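Local coordinates for protein endonuclease and methylase LlaGI (Lactococcus lactis, PDB 5FFJ) that belongs to a restriction-modification enzyme that probably recognises a DNA sequence, methylates adenine at N6 and moves along DNA with a helicase-like ATPase, here lacking its nuclease, at residues K732-L737 with P847-I852. Sequence-based numbering, arbitrary orientation.
Sequences KDVHIL and PITAII
Ile736 and Leu737 pair in parallel with Ala850 and Ile851 in the central sheet of the N6-adenine methylase domain. The strand order, 3-2-1-4-5-7-6 with a reversed seventh strand, is that of Rossmann-like methyltransferases. These are its first and fourth strands. They lead into the DPFTGTG and NPPY sequences, which in relatives serve cofactor binding and the target adenine, respectively.

Three bonds form the ladder. Ala850 N donates to His735 O at 3.0 Å. Leu737 N donates to Ala850 O at 2.9 Å, nearly straight with 166° at the hydrogen. Ile852 N then donates to Leu737 O at 2.9 Å. His735 O also takes Thr849 N, at 3.0 Å and more bent (137°), so two successive amides grip one carbonyl.

Ile736 and Ala850 share one face of the sheet, with Ile736 CG1 4.0 Å from Ala850 CB. Nearby, Val734 CG1 meets Thr849 CB, the two side chains crossing at about a right angle. Thr849 OG1 turns back to Pro847 O in a weak bond.

On the face of Leu737 and Ile851, Ile848 reaches in with its far end. Its extended chi2 (166°) carries CD1 to 3.5 Å from Leu737 CD2, and CD1 also lies beside Leu737 CB. Its CG2 branch lies by His735 O. Cutting Ile848 back to an alanine is likely to open a gap beside Leu737 and take away the apolar neighbour of its CD2 methyl.

Helix 899-910 packs over that face: Trp906 touches Leu737, Ala907 touches Ile851 and Arg910 touches Ile848. His735 ND1 is hydrogen-bonded to His777 NE2. The two strands are flanked by 776-780, next to 736-738, and by 915-922, next to 850-853.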
ATOM      1  N   LYS A 732      12.358 -32.963  22.704  1.00116.83           N
ATOM      2  CA  LYS A 732      12.732 -33.592  21.437  1.00118.65           C
ATOM      3  C   LYS A 732      11.540 -33.805  20.512  1.00122.22           C
ATOM      4  O   LYS A 732      11.654 -33.663  19.294  1.00123.55           O
ATOM      5  CB  LYS A 732      13.411 -34.937  21.699  1.00122.63           C
ATOM      6  N   ASP A 733      10.401 -34.154  21.101  1.00117.91           N
ATOM      7  CA  ASP A 733       9.210 -34.512  20.343  1.00129.23           C
ATOM      8  C   ASP A 733       8.249 -33.326  20.224  1.00122.17           C
ATOM      9  O   ASP A 733       7.043 -33.504  20.037  1.00115.28           O
ATOM     10  CB  ASP A 733       8.517 -35.709  21.002  1.00130.31           C
ATOM     11  CG  ASP A 733       9.235 -37.021  20.727  1.00126.54           C
ATOM     12  OD1 ASP A 733      10.426 -36.987  20.345  1.00125.01           O
ATOM     13  OD2 ASP A 733       8.609 -38.090  20.897  1.00113.04           O
ATOM     14  N   VAL A 734       8.794 -32.116  20.328  1.00113.59           N
ATOM     15  CA  VAL A 734       8.017 -30.896  20.116  1.00103.95           C
ATOM     16  C   VAL A 734       8.587 -30.119  18.934  1.00109.15           C
ATOM     17  O   VAL A 734       9.773 -29.783  18.909  1.00115.90           O
ATOM     18  CB  VAL A 734       7.996 -29.995  21.373  1.00103.83           C
ATOM     19  CG1 VAL A 734       7.250 -28.689  21.090  1.00109.96           C
ATOM     20  CG2 VAL A 734       7.352 -30.736  22.544  1.00103.26           C
ATOM     21  N   HIS A 735       7.727 -29.845  17.958  1.00108.12           N
ATOM     22  CA  HIS A 735       8.127 -29.145  16.745  1.00104.20           C
ATOM     23  C   HIS A 735       7.323 -27.860  16.556  1.00107.02           C
ATOM     24  O   HIS A 735       6.113 -27.826  16.791  1.00104.03           O
ATOM     25  CB  HIS A 735       7.970 -30.066  15.531  1.00109.93           C
ATOM     26  CG  HIS A 735       9.086 -31.050  15.376  1.00111.02           C
ATOM     27  ND1 HIS A 735       9.937 -31.039  14.285  1.00100.92           N
ATOM     28  CD2 HIS A 735       9.498 -32.076  16.155  1.00107.77           C
ATOM     29  CE1 HIS A 735      10.817 -32.012  14.406  1.00102.65           C
ATOM     30  NE2 HIS A 735      10.575 -32.658  15.534  1.00117.12           N
ATOM     31  N   ILE A 736       8.021 -26.816  16.115  1.00108.67           N
ATOM     32  CA  ILE A 736       7.467 -25.472  16.018  1.00 95.97           C
ATOM     33  C   ILE A 736       7.524 -24.969  14.582  1.00 93.11           C
ATOM     34  O   ILE A 736       8.603 -24.870  13.994  1.00 85.95           O
ATOM     35  CB  ILE A 736       8.228 -24.495  16.943  1.00 97.08           C
ATOM     36  CG1 ILE A 736       7.929 -24.843  18.404  1.00 92.48           C
ATOM     37  CG2 ILE A 736       7.859 -23.040  16.623  1.00103.93           C
ATOM     38  CD1 ILE A 736       8.517 -23.897  19.428  1.00117.96           C
ATOM     39  N   LEU A 737       6.357 -24.638  14.032  1.00 93.04           N
ATOM     40  CA  LEU A 737       6.265 -24.095  12.683  1.00 84.55           C
ATOM     41  C   LEU A 737       5.831 -22.635  12.721  1.00 89.29           C
ATOM     42  O   LEU A 737       4.933 -22.256  13.477  1.00 83.77           O
ATOM     43  CB  LEU A 737       5.286 -24.907  11.826  1.00 70.87           C
ATOM     44  CG  LEU A 737       5.169 -24.479  10.354  1.00 81.06           C
ATOM     45  CD1 LEU A 737       6.525 -24.524   9.667  1.00 83.27           C
ATOM     46  CD2 LEU A 737       4.171 -25.346   9.595  1.00 79.04           C
ATOM     47  N   PRO A 847       5.141 -34.338  13.291  1.00 90.12           N
ATOM     48  CA  PRO A 847       3.943 -33.998  14.063  1.00 87.94           C
ATOM     49  C   PRO A 847       4.122 -32.655  14.767  1.00 93.84           C
ATOM     50  O   PRO A 847       4.546 -32.609  15.922  1.00 94.15           O
ATOM     51  CB  PRO A 847       3.832 -35.153  15.059  1.00 93.66           C
ATOM     52  CG  PRO A 847       5.239 -35.577  15.282  1.00106.69           C
ATOM     53  CD  PRO A 847       5.955 -35.363  13.970  1.00 95.16           C
ATOM     54  N   ILE A 848       3.811 -31.574  14.058  1.00 91.38           N
ATOM     55  CA  ILE A 848       3.978 -30.223  14.586  1.00 87.68           C
ATOM     56  C   ILE A 848       3.100 -29.966  15.803  1.00 86.79           C
ATOM     57  O   ILE A 848       1.873 -29.999  15.717  1.00100.60           O
ATOM     58  CB  ILE A 848       3.660 -29.170  13.513  1.00 75.07           C
ATOM     59  CG1 ILE A 848       4.731 -29.200  12.422  1.00 70.62           C
ATOM     60  CG2 ILE A 848       3.583 -27.775  14.136  1.00 82.83           C
ATOM     61  CD1 ILE A 848       4.346 -28.459  11.164  1.00 82.75           C
ATOM     62  N   THR A 849       3.746 -29.665  16.925  1.00 81.29           N
ATOM     63  CA  THR A 849       3.064 -29.532  18.206  1.00 99.48           C
ATOM     64  C   THR A 849       2.664 -28.084  18.472  1.00 88.77           C
ATOM     65  O   THR A 849       1.779 -27.815  19.286  1.00 88.10           O
ATOM     66  CB  THR A 849       3.957 -30.034  19.360  1.00105.70           C
ATOM     67  OG1 THR A 849       4.621 -31.240  18.968  1.00104.67           O
ATOM     68  CG2 THR A 849       3.136 -30.295  20.615  1.00 92.09           C
ATOM     69  N   ALA A 850       3.320 -27.155  17.783  1.00 88.88           N
ATOM     70  CA  ALA A 850       3.045 -25.735  17.968  1.00 90.43           C
ATOM     71  C   ALA A 850       3.169 -24.957  16.661  1.00 87.82           C
ATOM     72  O   ALA A 850       4.181 -25.050  15.966  1.00 82.14           O
ATOM     73  CB  ALA A 850       3.979 -25.156  19.010  1.00 84.17           C
ATOM     74  N   ILE A 851       2.128 -24.195  16.335  1.00 80.68           N
ATOM     75  CA  ILE A 851       2.159 -23.290  15.190  1.00 75.10           C
ATOM     76  C   ILE A 851       2.087 -21.858  15.716  1.00 74.71           C
ATOM     77  O   ILE A 851       1.244 -21.533  16.551  1.00 76.45           O
ATOM     78  CB  ILE A 851       1.013 -23.576  14.200  1.00 73.93           C
ATOM     79  CG1 ILE A 851       1.071 -25.045  13.764  1.00 81.04           C
ATOM     80  CG2 ILE A 851       1.111 -22.650  12.988  1.00 66.48           C
ATOM     81  CD1 ILE A 851       0.048 -25.446  12.721  1.00 79.86           C
ATOM     82  N   ILE A 852       2.986 -21.014  15.218  1.00 69.51           N
ATOM     83  CA  ILE A 852       3.232 -19.700  15.798  1.00 72.31           C
ATOM     84  C   ILE A 852       3.438 -18.655  14.707  1.00 68.37           C
ATOM     85  O   ILE A 852       3.974 -18.968  13.647  1.00 67.45           O
ATOM     86  CB  ILE A 852       4.471 -19.757  16.737  1.00 64.15           C
ATOM     87  CG1 ILE A 852       4.024 -19.974  18.186  1.00 68.64           C
ATOM     88  CG2 ILE A 852       5.339 -18.494  16.620  1.00 83.47           C
ATOM     89  CD1 ILE A 852       5.164 -20.277  19.147  1.00 85.30           C
TER